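Local atomic coordinates of phenol hydroxylase component phN (Pseudomonas stutzeri, PDB entry 3U52), a protein that probably provides the carboxylate-bound diiron site at which a multicomponent phenol hydroxylase oxidises phenol with dioxygen. Residues 59-64 with 134-139; 113-118 with 129-134; 139-144 with 234-239; 194-199 with 242-247. All blocks are in the same frame, centred on the assembly; numbering follows the deposited sequence.

Contact 1: residues 59-64 with 134-139; sequences DAYWKY and QAIDEL. With FE (Fe (III) ion), chain G.
Tyr61 reaches across from helix 58-81 and donates its hydroxyl to Asp137, OH to OD1 at 2.6 Å. The ring and the carboxylate are nearly coplanar, their planes 19° apart, and OD1 lies at the phenol edge, met almost in line with its own C-O bond. Ile136 flanks this bond: its CG2 methyl sits 3.5 Å from Tyr61 OH, coming obliquely at the ring. With CG anti to the backbone N (chi1 -179°), the tyrosine spans a wide gap, since the Tyr61 and Asp137 CA atoms are still 10.4 Å apart. The tight part is the hydroxyl end of the buried Tyr61, where an aromatic residue of another protein chain also hydrogen-bonds OH. Asp137 OD2 forms a salt bridge with Arg235. Helix 125-155 belongs to the diiron-binding helical bundle of bacterial multicomponent monooxygenases; helix 58-81 runs alongside and reaches it here through Tyr61, with another protein chain close by. Glu138, one residue on, binds one iron through OE2 at 2.2 Å, with Glu108 and His141 as further protein ligands. Its OE1 takes the Gln134 NE2 hydrogen bond (2.9 Å) on the anti lone pair, tying the carboxylate one turn back. The far side of helix 58-81 is looser: Tyr64 is exposed, and the Lys63 NZ to Tyr64 OH bond is weak, at 3.3 Å.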
loop_
_atom_site.group_PDB
_atom_site.type_symbol
_atom_site.label_atom_id
_atom_site.label_comp_id
_atom_site.label_asym_id
_atom_site.label_seq_id
_atom_site.Cartn_x
_atom_site.Cartn_y
_atom_site.Cartn_z
ATOM N N ASP A 59 -0.962 -12.390 19.450
ATOM C CA ASP A 59 -0.778 -12.951 18.090
ATOM C C ASP A 59 -1.683 -12.208 17.104
ATOM O O ASP A 59 -1.220 -11.743 16.076
ATOM C CB ASP A 59 -1.059 -14.487 18.060
ATOM C CG ASP A 59 -2.458 -14.863 18.581
ATOM O OD1 ASP A 59 -2.799 -14.529 19.732
ATOM O OD2 ASP A 59 -3.262 -15.496 17.848
ATOM N N ALA A 60 -2.961 -12.075 17.463
ATOM C CA ALA A 60 -3.974 -11.406 16.649
ATOM C C ALA A 60 -3.740 -9.895 16.526
ATOM O O ALA A 60 -3.982 -9.325 15.455
ATOM C CB ALA A 60 -5.318 -11.643 17.277
ATOM N N TYR A 61 -3.260 -9.255 17.611
ATOM C CA TYR A 61 -2.855 -7.824 17.573
ATOM C C TYR A 61 -1.743 -7.606 16.510
ATOM O O TYR A 61 -1.885 -6.773 15.595
ATOM C CB TYR A 61 -2.410 -7.332 18.968
ATOM C CG TYR A 61 -2.021 -5.860 18.965
ATOM C CD1 TYR A 61 -0.691 -5.464 18.710
ATOM C CD2 TYR A 61 -2.988 -4.883 19.167
ATOM C CE1 TYR A 61 -0.326 -4.108 18.646
ATOM C CE2 TYR A 61 -2.634 -3.493 19.115
ATOM C CZ TYR A 61 -1.311 -3.133 18.855
ATOM O OH TYR A 61 -0.954 -1.794 18.786
ATOM N N TRP A 62 -0.644 -8.362 16.601
ATOM C CA TRP A 62 0.449 -8.238 15.668
ATOM C C TRP A 62 0.003 -8.468 14.247
ATOM O O TRP A 62 0.369 -7.690 13.363
ATOM C CB TRP A 62 1.553 -9.260 15.967
ATOM C CG TRP A 62 2.308 -8.993 17.305
ATOM C CD1 TRP A 62 2.714 -7.795 17.823
ATOM C CD2 TRP A 62 2.753 -9.985 18.194
ATOM N NE1 TRP A 62 3.431 -7.997 19.004
ATOM C CE2 TRP A 62 3.470 -9.340 19.241
ATOM C CE3 TRP A 62 2.700 -11.394 18.170
ATOM C CZ2 TRP A 62 4.039 -10.056 20.311
ATOM C CZ3 TRP A 62 3.276 -12.103 19.244
ATOM C CH2 TRP A 62 3.925 -11.429 20.285
ATOM N N LYS A 63 -0.788 -9.528 14.030
ATOM C CA LYS A 63 -1.208 -9.899 12.691
ATOM C C LYS A 63 -2.037 -8.785 12.053
ATOM O O LYS A 63 -1.832 -8.431 10.881
ATOM C CB LYS A 63 -2.046 -11.172 12.743
ATOM C CG LYS A 63 -2.458 -11.718 11.373
ATOM C CD LYS A 63 -3.447 -12.838 11.547
ATOM C CE LYS A 63 -3.951 -13.362 10.178
ATOM N NZ LYS A 63 -5.010 -14.385 10.388
ATOM N N TYR A 64 -3.009 -8.284 12.790
ATOM C CA TYR A 64 -3.897 -7.294 12.203
ATOM C C TYR A 64 -3.251 -5.918 12.034
ATOM O O TYR A 64 -3.488 -5.218 11.034
ATOM C CB TYR A 64 -5.271 -7.321 12.915
ATOM C CG TYR A 64 -5.884 -8.723 12.636
ATOM C CD1 TYR A 64 -6.135 -9.141 11.310
ATOM C CD2 TYR A 64 -6.121 -9.658 13.671
ATOM C CE1 TYR A 64 -6.657 -10.423 11.025
ATOM C CE2 TYR A 64 -6.622 -10.930 13.398
ATOM C CZ TYR A 64 -6.892 -11.313 12.073
ATOM O OH TYR A 64 -7.404 -12.590 11.790
ATOM N N GLN A 134 -3.506 0.223 24.691
ATOM C CA GLN A 134 -3.702 1.623 24.348
ATOM C C GLN A 134 -2.351 2.378 24.245
ATOM O O GLN A 134 -2.091 3.079 23.270
ATOM C CB GLN A 134 -4.676 2.316 25.320
ATOM C CG GLN A 134 -4.741 3.781 25.063
ATOM C CD GLN A 134 -6.126 4.304 24.883
ATOM O OE1 GLN A 134 -7.114 3.648 25.226
ATOM N NE2 GLN A 134 -6.217 5.516 24.319
ATOM N N ALA A 135 -1.458 2.161 25.204
ATOM C CA ALA A 135 -0.131 2.784 25.133
ATOM C C ALA A 135 0.602 2.511 23.811
ATOM O O ALA A 135 1.147 3.440 23.174
ATOM C CB ALA A 135 0.736 2.308 26.321
ATOM N N ILE A 136 0.651 1.255 23.391
ATOM C CA ILE A 136 1.422 0.971 22.170
ATOM C C ILE A 136 0.651 1.489 20.910
ATOM O O ILE A 136 1.270 1.868 19.923
ATOM C CB ILE A 136 1.860 -0.509 22.093
ATOM C CG1 ILE A 136 2.933 -0.699 21.017
ATOM C CG2 ILE A 136 0.635 -1.351 21.822
ATOM C CD1 ILE A 136 3.522 -2.148 20.952
ATOM N N ASP A 137 -0.684 1.542 20.938
ATOM C CA ASP A 137 -1.413 2.259 19.862
ATOM C C ASP A 137 -1.069 3.744 19.783
ATOM O O ASP A 137 -0.998 4.321 18.685
ATOM C CB ASP A 137 -2.946 2.149 20.027
ATOM C CG ASP A 137 -3.487 0.740 19.936
ATOM O OD1 ASP A 137 -2.869 -0.224 19.402
ATOM O OD2 ASP A 137 -4.615 0.580 20.464
ATOM N N GLU A 138 -0.927 4.422 20.927
ATOM C CA GLU A 138 -0.564 5.857 20.911
ATOM C C GLU A 138 0.859 6.060 20.393
ATOM O O GLU A 138 1.126 7.048 19.708
ATOM C CB GLU A 138 -0.686 6.486 22.292
ATOM C CG GLU A 138 -2.051 6.215 22.904
ATOM C CD GLU A 138 -3.169 6.991 22.184
ATOM O OE1 GLU A 138 -4.323 6.874 22.600
ATOM O OE2 GLU A 138 -2.892 7.718 21.195
ATOM N N LEU A 139 1.768 5.154 20.737
ATOM C CA LEU A 139 3.076 5.165 20.130
ATOM C C LEU A 139 2.937 5.071 18.602
ATOM O O LEU A 139 3.601 5.763 17.836
ATOM C CB LEU A 139 3.879 3.951 20.614
ATOM C CG LEU A 139 5.336 3.975 20.090
ATOM C CD1 LEU A 139 6.101 5.333 20.395
ATOM C CD2 LEU A 139 6.139 2.725 20.612
HETATM FE FE FE G . -4.123 8.393 19.545
#

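Contact 2: residues 113-118 with 129-134; sequences QGYSKV and VACQMQ
Tyr115 and Gln134 lie flat against each other, the phenol ring and the carboxamide stacked with their planes only 13° apart. Gln134 CG stands over the middle of the ring, 3.6 Å from the Tyr115 centroid and 3° off the ring normal, a CH-pi contact. The amide continues from there toward the phenol end, bringing Gln134 CD within 3.8 Å of Tyr115 CZ. A bend at chi2 in the glutamine lays the amide along the face rather than driving it past the ring. Beside this pair, Tyr115 CB lies 3.7 Å from Cys131 O, and the Tyr115 and Cys131 CA atoms face each other at 5.7 Å. Next to them Val118 CG1 packs on Cys131 SG at 3.7 Å. The two segments belong to consecutive helices, 105-121 and 125-155, which form an antiparallel helical hairpin; the local axes pass 7.8 Å apart at a crossing angle of -158°. Beyond the pair, Tyr115 OH probably hydrogen-bonds Ser195 OG on helix 187-216, though the modelled pair is unusually short, and the Tyr115 and Phe190 rings meet edge-to-face (T-shaped). Between these two segments there is no hydrogen bond, and dispersion and CH-pi contact join them; just beyond, Gln132 NE2 bonds Gly119 O of the same hairpin. Gln134 NE2 is taken up by the iron ligand Glu138, so the tyrosine face probably helps to position a second-shell amide.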
loop_
_atom_site.group_PDB
_atom_site.type_symbol
_atom_site.label_atom_id
_atom_site.label_comp_id
_atom_site.label_asym_id
_atom_site.label_seq_id
_atom_site.Cartn_x
_atom_site.Cartn_y
_atom_site.Cartn_z
ATOM N N GLN A 113 3.446 7.514 26.895
ATOM C CA GLN A 113 4.094 7.444 28.214
ATOM C C GLN A 113 3.113 7.352 29.393
ATOM O O GLN A 113 3.373 6.621 30.320
ATOM C CB GLN A 113 4.998 8.660 28.441
ATOM C CG GLN A 113 5.677 9.190 27.232
ATOM C CD GLN A 113 6.564 10.336 27.531
ATOM O OE1 GLN A 113 6.184 11.516 27.351
ATOM N NE2 GLN A 113 7.755 10.026 28.027
ATOM N N GLY A 114 2.035 8.140 29.363
ATOM C CA GLY A 114 1.023 8.159 30.428
ATOM C C GLY A 114 0.295 6.830 30.533
ATOM O O GLY A 114 0.109 6.302 31.639
ATOM N N TYR A 115 -0.106 6.257 29.396
ATOM C CA TYR A 115 -0.745 4.944 29.428
ATOM C C TYR A 115 0.240 3.817 29.796
ATOM O O TYR A 115 -0.156 2.853 30.470
ATOM C CB TYR A 115 -1.427 4.629 28.091
ATOM C CG TYR A 115 -2.822 5.214 28.004
ATOM C CD1 TYR A 115 -3.044 6.399 27.289
ATOM C CD2 TYR A 115 -3.896 4.628 28.691
ATOM C CE1 TYR A 115 -4.304 6.972 27.240
ATOM C CE2 TYR A 115 -5.188 5.205 28.641
ATOM C CZ TYR A 115 -5.361 6.372 27.920
ATOM O OH TYR A 115 -6.607 6.930 27.826
ATOM N N SER A 116 1.489 3.903 29.345
ATOM C CA SER A 116 2.514 2.910 29.764
ATOM C C SER A 116 2.588 2.882 31.312
ATOM O O SER A 116 2.541 1.821 31.961
ATOM C CB SER A 116 3.885 3.288 29.205
ATOM O OG SER A 116 3.942 3.166 27.776
ATOM N N LYS A 117 2.735 4.062 31.901
ATOM C CA LYS A 117 2.800 4.143 33.346
ATOM C C LYS A 117 1.551 3.641 34.039
ATOM O O LYS A 117 1.651 2.924 35.023
ATOM C CB LYS A 117 3.186 5.554 33.804
ATOM C CG LYS A 117 2.919 5.797 35.335
ATOM C CD LYS A 117 3.684 6.992 35.850
ATOM C CE LYS A 117 3.404 7.146 37.376
ATOM N NZ LYS A 117 4.448 6.368 38.148
ATOM N N VAL A 118 0.360 3.985 33.539
ATOM C CA VAL A 118 -0.882 3.557 34.187
ATOM C C VAL A 118 -1.145 2.029 33.985
ATOM O O VAL A 118 -1.734 1.339 34.846
ATOM C CB VAL A 118 -2.043 4.543 33.719
ATOM C CG1 VAL A 118 -2.764 4.018 32.487
ATOM C CG2 VAL A 118 -3.002 4.857 34.845
ATOM N N VAL A 129 -3.689 -4.757 31.080
ATOM C CA VAL A 129 -3.567 -5.122 29.661
ATOM C C VAL A 129 -4.286 -4.126 28.704
ATOM O O VAL A 129 -3.754 -3.798 27.658
ATOM C CB VAL A 129 -4.109 -6.541 29.398
ATOM C CG1 VAL A 129 -3.934 -6.930 27.903
ATOM C CG2 VAL A 129 -3.353 -7.529 30.260
ATOM N N ALA A 130 -5.495 -3.683 29.036
ATOM C CA ALA A 130 -6.211 -2.710 28.160
ATOM C C ALA A 130 -5.372 -1.440 28.034
ATOM O O ALA A 130 -5.215 -0.899 26.923
ATOM C CB ALA A 130 -7.578 -2.370 28.741
ATOM N N CYS A 131 -4.837 -0.962 29.168
ATOM C CA CYS A 131 -4.024 0.275 29.179
ATOM C C CYS A 131 -2.750 0.136 28.391
ATOM O O CYS A 131 -2.332 1.076 27.722
ATOM C CB CYS A 131 -3.682 0.748 30.599
ATOM S SG CYS A 131 -5.132 1.370 31.429
ATOM N N GLN A 132 -2.116 -1.030 28.481
ATOM C CA GLN A 132 -0.874 -1.251 27.748
ATOM C C GLN A 132 -1.127 -1.329 26.241
ATOM O O GLN A 132 -0.290 -0.924 25.455
ATOM C CB GLN A 132 -0.225 -2.538 28.182
ATOM C CG GLN A 132 0.391 -2.485 29.597
ATOM C CD GLN A 132 0.956 -3.851 29.988
ATOM O OE1 GLN A 132 1.092 -4.754 29.144
ATOM N NE2 GLN A 132 1.217 -4.028 31.270
ATOM N N MET A 133 -2.219 -1.942 25.827
ATOM C CA MET A 133 -2.515 -2.003 24.387
ATOM C C MET A 133 -2.824 -0.599 23.869
ATOM O O MET A 133 -2.373 -0.242 22.778
ATOM C CB MET A 133 -3.649 -2.928 24.107
ATOM C CG MET A 133 -3.451 -3.586 22.742
ATOM S SD MET A 133 -4.763 -4.831 22.394
ATOM C CE MET A 133 -3.997 -6.237 23.253
ATOM N N GLN A 134 -3.506 0.223 24.691
ATOM C CA GLN A 134 -3.702 1.623 24.348
ATOM C C GLN A 134 -2.351 2.378 24.245
ATOM O O GLN A 134 -2.091 3.079 23.270
ATOM C CB GLN A 134 -4.676 2.316 25.320
ATOM C CG GLN A 134 -4.741 3.781 25.063
ATOM C CD GLN A 134 -6.126 4.304 24.883
ATOM O OE1 GLN A 134 -7.114 3.648 25.226
ATOM N NE2 GLN A 134 -6.217 5.516 24.319
#

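Contact 3: residues 139-144 with 234-239; sequences LRHSQT and ARHMTL. With FE (Fe (III) ion), chain G; FE (Fe (III) ion), chain H.
The imidazole rings of His141 and His236 approach from opposite directions and meet obliquely, neither stacked nor edge-to-face. Their planes are turned 52° apart, the centroids are separated by 5.9 Å, and the nearest atoms are the two CE1 carbons at 4.0 Å. Each ring offers ND1 to its own iron: His141 ND1 binds one at 2.4 Å and His236 ND1 binds the other. On the other ring nitrogens stand carboxylates, with Asp232 OD2 hydrogen-bonded to His141 NE2 and Asp137 OD2 to His236 NE2. These second-shell aspartates help fix the rotation of the rings. Both histidines hold CG anti to the carbonyl carbon, chi1 -71° in His141 and -60° in His236, which carries the rings inward from facing helices. The remaining protein ligands are Glu108 and Glu138 on the His141 side, Glu199 and Glu233 on the His236 side. Glu138 with His141 and Glu233 with His236 each form an ExxH motif, the signature of the carboxylate-bridged diiron enzymes. Asp232 also salt-bridges Arg140 and Arg235, so this acidic residue sits between two arginines. One turn beyond Arg140, Thr144 OG1 bonds the Arg140 carbonyl O at 3.0 Å, alongside the helical N-H of Thr144. Helix 125-155 and helix 220-250 thus face each other across the metal centre; Thr144 touches helix 58-81 on one flank, and Arg235 packs on Tyr61 of that helix.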
loop_
_atom_site.group_PDB
_atom_site.type_symbol
_atom_site.label_atom_id
_atom_site.label_comp_id
_atom_site.label_asym_id
_atom_site.label_seq_id
_atom_site.Cartn_x
_atom_site.Cartn_y
_atom_site.Cartn_z
ATOM N N LEU A 139 1.768 5.154 20.737
ATOM C CA LEU A 139 3.076 5.165 20.130
ATOM C C LEU A 139 2.937 5.071 18.602
ATOM O O LEU A 139 3.601 5.763 17.836
ATOM C CB LEU A 139 3.879 3.951 20.614
ATOM C CG LEU A 139 5.336 3.975 20.090
ATOM C CD1 LEU A 139 6.101 5.333 20.395
ATOM C CD2 LEU A 139 6.139 2.725 20.612
ATOM N N ARG A 140 2.107 4.161 18.154
ATOM C CA ARG A 140 1.899 4.038 16.722
ATOM C C ARG A 140 1.416 5.348 16.142
ATOM O O ARG A 140 1.887 5.773 15.102
ATOM C CB ARG A 140 0.858 2.973 16.435
ATOM C CG ARG A 140 0.571 2.894 14.922
ATOM C CD ARG A 140 -0.301 1.775 14.590
ATOM N NE ARG A 140 -1.585 2.273 14.288
ATOM C CZ ARG A 140 -2.125 2.229 13.086
ATOM N NH1 ARG A 140 -1.475 1.682 12.063
ATOM N NH2 ARG A 140 -3.325 2.740 12.918
ATOM N N HIS A 141 0.466 5.988 16.819
ATOM C CA HIS A 141 -0.178 7.204 16.309
ATOM C C HIS A 141 0.832 8.313 16.209
ATOM O O HIS A 141 0.903 9.020 15.211
ATOM C CB HIS A 141 -1.375 7.603 17.208
ATOM C CG HIS A 141 -2.542 6.671 17.079
ATOM N ND1 HIS A 141 -3.659 6.762 17.876
ATOM C CD2 HIS A 141 -2.761 5.618 16.246
ATOM C CE1 HIS A 141 -4.516 5.813 17.543
ATOM N NE2 HIS A 141 -4.006 5.121 16.545
ATOM N N SER A 142 1.675 8.402 17.237
ATOM C CA SER A 142 2.794 9.357 17.268
ATOM C C SER A 142 3.768 9.200 16.046
ATOM O O SER A 142 4.075 10.147 15.338
ATOM C CB SER A 142 3.561 9.107 18.580
ATOM O OG SER A 142 4.679 9.941 18.635
ATOM N N GLN A 143 4.272 7.993 15.848
ATOM C CA GLN A 143 5.268 7.725 14.827
ATOM C C GLN A 143 4.695 7.791 13.425
ATOM O O GLN A 143 5.331 8.352 12.539
ATOM C CB GLN A 143 5.909 6.364 15.119
ATOM C CG GLN A 143 6.615 6.320 16.497
ATOM C CD GLN A 143 7.398 5.046 16.679
ATOM O OE1 GLN A 143 6.964 3.983 16.220
ATOM N NE2 GLN A 143 8.558 5.137 17.334
ATOM N N THR A 144 3.524 7.222 13.196
ATOM C CA THR A 144 2.921 7.283 11.871
ATOM C C THR A 144 2.532 8.722 11.470
ATOM O O THR A 144 2.610 9.075 10.309
ATOM C CB THR A 144 1.702 6.349 11.724
ATOM O OG1 THR A 144 0.654 6.810 12.557
ATOM C CG2 THR A 144 2.027 4.908 12.119
ATOM N N ALA A 234 -11.943 2.703 17.984
ATOM C CA ALA A 234 -13.024 1.858 18.462
ATOM C C ALA A 234 -12.662 1.153 19.777
ATOM O O ALA A 234 -13.499 1.061 20.673
ATOM C CB ALA A 234 -13.429 0.826 17.405
ATOM N N ARG A 235 -11.447 0.625 19.896
ATOM C CA ARG A 235 -11.037 0.029 21.158
ATOM C C ARG A 235 -10.900 1.119 22.249
ATOM O O ARG A 235 -11.189 0.891 23.432
ATOM C CB ARG A 235 -9.691 -0.677 20.987
ATOM C CG ARG A 235 -9.729 -1.902 20.082
ATOM C CD ARG A 235 -8.470 -2.726 20.309
ATOM N NE ARG A 235 -7.239 -2.004 19.939
ATOM C CZ ARG A 235 -6.778 -1.938 18.688
ATOM N NH1 ARG A 235 -7.420 -2.554 17.701
ATOM N NH2 ARG A 235 -5.669 -1.285 18.406
ATOM N N HIS A 236 -10.365 2.272 21.860
ATOM C CA HIS A 236 -10.070 3.329 22.846
ATOM C C HIS A 236 -11.373 3.897 23.426
ATOM O O HIS A 236 -11.452 4.159 24.627
ATOM C CB HIS A 236 -9.176 4.424 22.247
ATOM C CG HIS A 236 -7.857 3.893 21.772
ATOM N ND1 HIS A 236 -6.942 4.667 21.098
ATOM C CD2 HIS A 236 -7.319 2.651 21.841
ATOM C CE1 HIS A 236 -5.879 3.933 20.802
ATOM N NE2 HIS A 236 -6.096 2.701 21.212
ATOM N N MET A 237 -12.388 4.060 22.585
ATOM C CA MET A 237 -13.706 4.493 23.068
ATOM C C MET A 237 -14.354 3.482 24.005
ATOM O O MET A 237 -14.981 3.876 24.975
ATOM C CB MET A 237 -14.681 4.756 21.907
ATOM C CG MET A 237 -14.200 5.821 20.971
ATOM S SD MET A 237 -15.350 6.047 19.584
ATOM C CE MET A 237 -16.583 7.101 20.364
ATOM N N THR A 238 -14.232 2.190 23.699
ATOM C CA THR A 238 -14.783 1.166 24.556
ATOM C C THR A 238 -14.084 1.097 25.909
ATOM O O THR A 238 -14.744 0.890 26.958
ATOM C CB THR A 238 -14.789 -0.231 23.892
ATOM O OG1 THR A 238 -15.248 -0.121 22.534
ATOM C CG2 THR A 238 -15.753 -1.111 24.672
ATOM N N LEU A 239 -12.753 1.266 25.919
ATOM C CA LEU A 239 -12.067 1.365 27.210
ATOM C C LEU A 239 -12.633 2.554 28.031
ATOM O O LEU A 239 -12.941 2.396 29.220
ATOM C CB LEU A 239 -10.526 1.381 27.057
ATOM C CG LEU A 239 -9.605 1.791 28.228
ATOM C CD1 LEU A 239 -9.801 0.856 29.420
ATOM C CD2 LEU A 239 -8.134 1.741 27.791
HETATM FE FE FE G . -4.123 8.393 19.545
HETATM FE FE FE H . -7.053 6.993 20.713
#

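Contact 4: residues 194-199 with 242-247; sequences ISFSFE and EVIKFI. With FE (Fe (III) ion), chain H.
Glu199 OE1 binds the second iron at 2.1 Å and also receives a weak hydrogen bond from Gln134, while on the same stretch of helix 187-216 Ser195 and Phe196 meet Val243 and Ile244 of helix 220-250. The main encounter is over the Phe196 face. Ile244 CG2 stands above the ring, 3.8 Å from its centroid and 11° off the normal, a CH-pi contact. Phe196 has CG anti to the backbone N (chi1 170°), which swings its ring over to the isoleucine. Ile244 CG1 is modelled too close to Phe196 CD1, so the fine detail of this pair is doubtful. Beside it Ser195 CB only just touches Val243 CG2, at 4.5 Å. Segment 194-199 contains a wide pi-type turn, closed by Glu199 N to Ile194 O at 2.7 Å; such a pi-helical segment is known in the corresponding ligand-bearing helix of related diiron monooxygenases. A bend at chi2 then brings the Glu199 carboxylate to the metal. Phe196 also packs on Ile262 of helix 254-283, and xenon lies about 4 Å from its side chain. No hydrogen bond joins the segments, so apolar contact alone links them here, and the metal-binding carboxylate of Glu199 takes no part in it.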
loop_
_atom_site.group_PDB
_atom_site.type_symbol
_atom_site.label_atom_id
_atom_site.label_comp_id
_atom_site.label_asym_id
_atom_site.label_seq_id
_atom_site.Cartn_x
_atom_site.Cartn_y
_atom_site.Cartn_z
ATOM N N ILE A 194 -8.497 11.239 30.234
ATOM C CA ILE A 194 -8.039 10.887 28.899
ATOM C C ILE A 194 -8.900 9.799 28.228
ATOM O O ILE A 194 -9.382 9.987 27.095
ATOM C CB ILE A 194 -6.465 10.588 28.855
ATOM C CG1 ILE A 194 -5.659 11.745 29.491
ATOM C CG2 ILE A 194 -5.984 10.333 27.413
ATOM C CD1 ILE A 194 -5.901 13.233 28.914
ATOM N N SER A 195 -9.153 8.695 28.928
ATOM C CA SER A 195 -9.943 7.608 28.350
ATOM C C SER A 195 -11.431 7.958 28.264
ATOM O O SER A 195 -12.049 7.781 27.205
ATOM C CB SER A 195 -9.741 6.296 29.093
ATOM O OG SER A 195 -8.511 5.717 28.665
ATOM N N PHE A 196 -12.012 8.460 29.345
ATOM C CA PHE A 196 -13.413 8.790 29.271
ATOM C C PHE A 196 -13.678 10.159 28.610
ATOM O O PHE A 196 -14.368 10.215 27.591
ATOM C CB PHE A 196 -14.099 8.632 30.628
ATOM C CG PHE A 196 -15.495 9.181 30.650
ATOM C CD1 PHE A 196 -16.533 8.487 30.063
ATOM C CD2 PHE A 196 -15.755 10.450 31.198
ATOM C CE1 PHE A 196 -17.824 9.019 30.064
ATOM C CE2 PHE A 196 -17.050 10.991 31.169
ATOM C CZ PHE A 196 -18.074 10.276 30.628
ATOM N N SER A 197 -13.109 11.245 29.130
ATOM C CA SER A 197 -13.436 12.600 28.656
ATOM C C SER A 197 -12.905 12.899 27.240
ATOM O O SER A 197 -13.643 13.398 26.381
ATOM C CB SER A 197 -12.961 13.659 29.694
ATOM O OG SER A 197 -13.569 13.415 30.970
ATOM N N PHE A 198 -11.650 12.567 26.985
ATOM C CA PHE A 198 -10.964 12.850 25.727
ATOM C C PHE A 198 -11.411 11.777 24.721
ATOM O O PHE A 198 -12.056 12.089 23.704
ATOM C CB PHE A 198 -9.457 12.724 26.008
ATOM C CG PHE A 198 -8.528 13.590 25.170
ATOM C CD1 PHE A 198 -8.921 14.765 24.576
ATOM C CD2 PHE A 198 -7.174 13.240 25.076
ATOM C CE1 PHE A 198 -7.962 15.526 23.824
ATOM C CE2 PHE A 198 -6.232 14.029 24.358
ATOM C CZ PHE A 198 -6.627 15.139 23.735
ATOM N N GLU A 199 -11.109 10.509 25.030
ATOM C CA GLU A 199 -11.249 9.397 24.056
ATOM C C GLU A 199 -12.636 8.901 23.832
ATOM O O GLU A 199 -12.848 8.161 22.895
ATOM C CB GLU A 199 -10.436 8.168 24.455
ATOM C CG GLU A 199 -8.948 8.390 24.447
ATOM C CD GLU A 199 -8.385 8.339 23.037
ATOM O OE1 GLU A 199 -7.560 7.462 22.744
ATOM O OE2 GLU A 199 -8.789 9.179 22.212
ATOM N N GLU A 242 -15.984 1.572 29.526
ATOM C CA GLU A 242 -15.742 0.617 30.621
ATOM C C GLU A 242 -15.230 1.297 31.884
ATOM O O GLU A 242 -15.739 1.026 32.991
ATOM C CB GLU A 242 -14.789 -0.530 30.209
ATOM C CG GLU A 242 -14.557 -1.605 31.355
ATOM C CD GLU A 242 -15.860 -2.244 31.976
ATOM O OE1 GLU A 242 -16.958 -2.180 31.357
ATOM O OE2 GLU A 242 -15.796 -2.864 33.090
ATOM N N VAL A 243 -14.230 2.170 31.709
ATOM C CA VAL A 243 -13.609 2.945 32.796
ATOM C C VAL A 243 -14.666 3.663 33.653
ATOM O O VAL A 243 -14.677 3.449 34.860
ATOM C CB VAL A 243 -12.451 3.934 32.281
ATOM C CG1 VAL A 243 -12.073 5.006 33.324
ATOM C CG2 VAL A 243 -11.174 3.131 31.896
ATOM N N ILE A 244 -15.533 4.514 33.073
ATOM C CA ILE A 244 -16.462 5.268 33.975
ATOM C C ILE A 244 -17.467 4.370 34.629
ATOM O O ILE A 244 -17.755 4.589 35.785
ATOM C CB ILE A 244 -17.297 6.463 33.381
ATOM C CG1 ILE A 244 -17.410 6.337 31.911
ATOM C CG2 ILE A 244 -16.838 7.900 33.988
ATOM C CD1 ILE A 244 -18.633 5.654 31.466
ATOM N N LYS A 245 -18.012 3.394 33.890
ATOM C CA LYS A 245 -18.982 2.453 34.457
ATOM C C LYS A 245 -18.360 1.625 35.562
ATOM O O LYS A 245 -18.927 1.565 36.650
ATOM C CB LYS A 245 -19.623 1.574 33.395
ATOM C CG LYS A 245 -20.349 2.439 32.335
ATOM C CD LYS A 245 -21.313 1.656 31.461
ATOM C CE LYS A 245 -22.399 2.599 30.888
ATOM N NZ LYS A 245 -23.483 1.831 30.114
ATOM N N PHE A 246 -17.167 1.084 35.319
ATOM C CA PHE A 246 -16.456 0.295 36.323
ATOM C C PHE A 246 -16.275 1.070 37.634
ATOM O O PHE A 246 -16.617 0.582 38.701
ATOM C CB PHE A 246 -15.073 -0.130 35.829
ATOM C CG PHE A 246 -14.338 -0.955 36.821
ATOM C CD1 PHE A 246 -14.741 -2.252 37.086
ATOM C CD2 PHE A 246 -13.276 -0.420 37.531
ATOM C CE1 PHE A 246 -14.054 -3.018 38.060
ATOM C CE2 PHE A 246 -12.594 -1.182 38.474
ATOM C CZ PHE A 246 -12.990 -2.475 38.732
ATOM N N ILE A 247 -15.753 2.280 37.521
ATOM C CA ILE A 247 -15.438 3.156 38.676
ATOM C C ILE A 247 -16.691 3.590 39.432
ATOM O O ILE A 247 -16.710 3.554 40.678
ATOM C CB ILE A 247 -14.631 4.381 38.228
ATOM C CG1 ILE A 247 -13.254 3.936 37.735
ATOM C CG2 ILE A 247 -14.429 5.354 39.372
ATOM C CD1 ILE A 247 -12.380 5.134 37.232
HETATM FE FE FE H . -7.053 6.993 20.713
#

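From the N terminus, helix 58-81 meets helix 125-155 in contact 1, closing a loop of 69 residues. Contact 2 is nested within it, as the short antiparallel hairpin of helices 105-121 and 125-155, and shares Gln134 with contact 1. Contact 3 then opens further along helix 125-155, from Leu139, which contact 1 also holds, and closes on helix 220-250. Contact 4 crosses it, since 194-199 falls inside the loop of contact 3 while 242-247 lies beyond 234-239. Helix 125-155 carries contacts 1 to 3, helix 220-250 contacts 3 and 4; together the four join the ligand-bearing helices 105-121, 125-155, 187-216 and 220-250, with helix 58-81 held on through Tyr61.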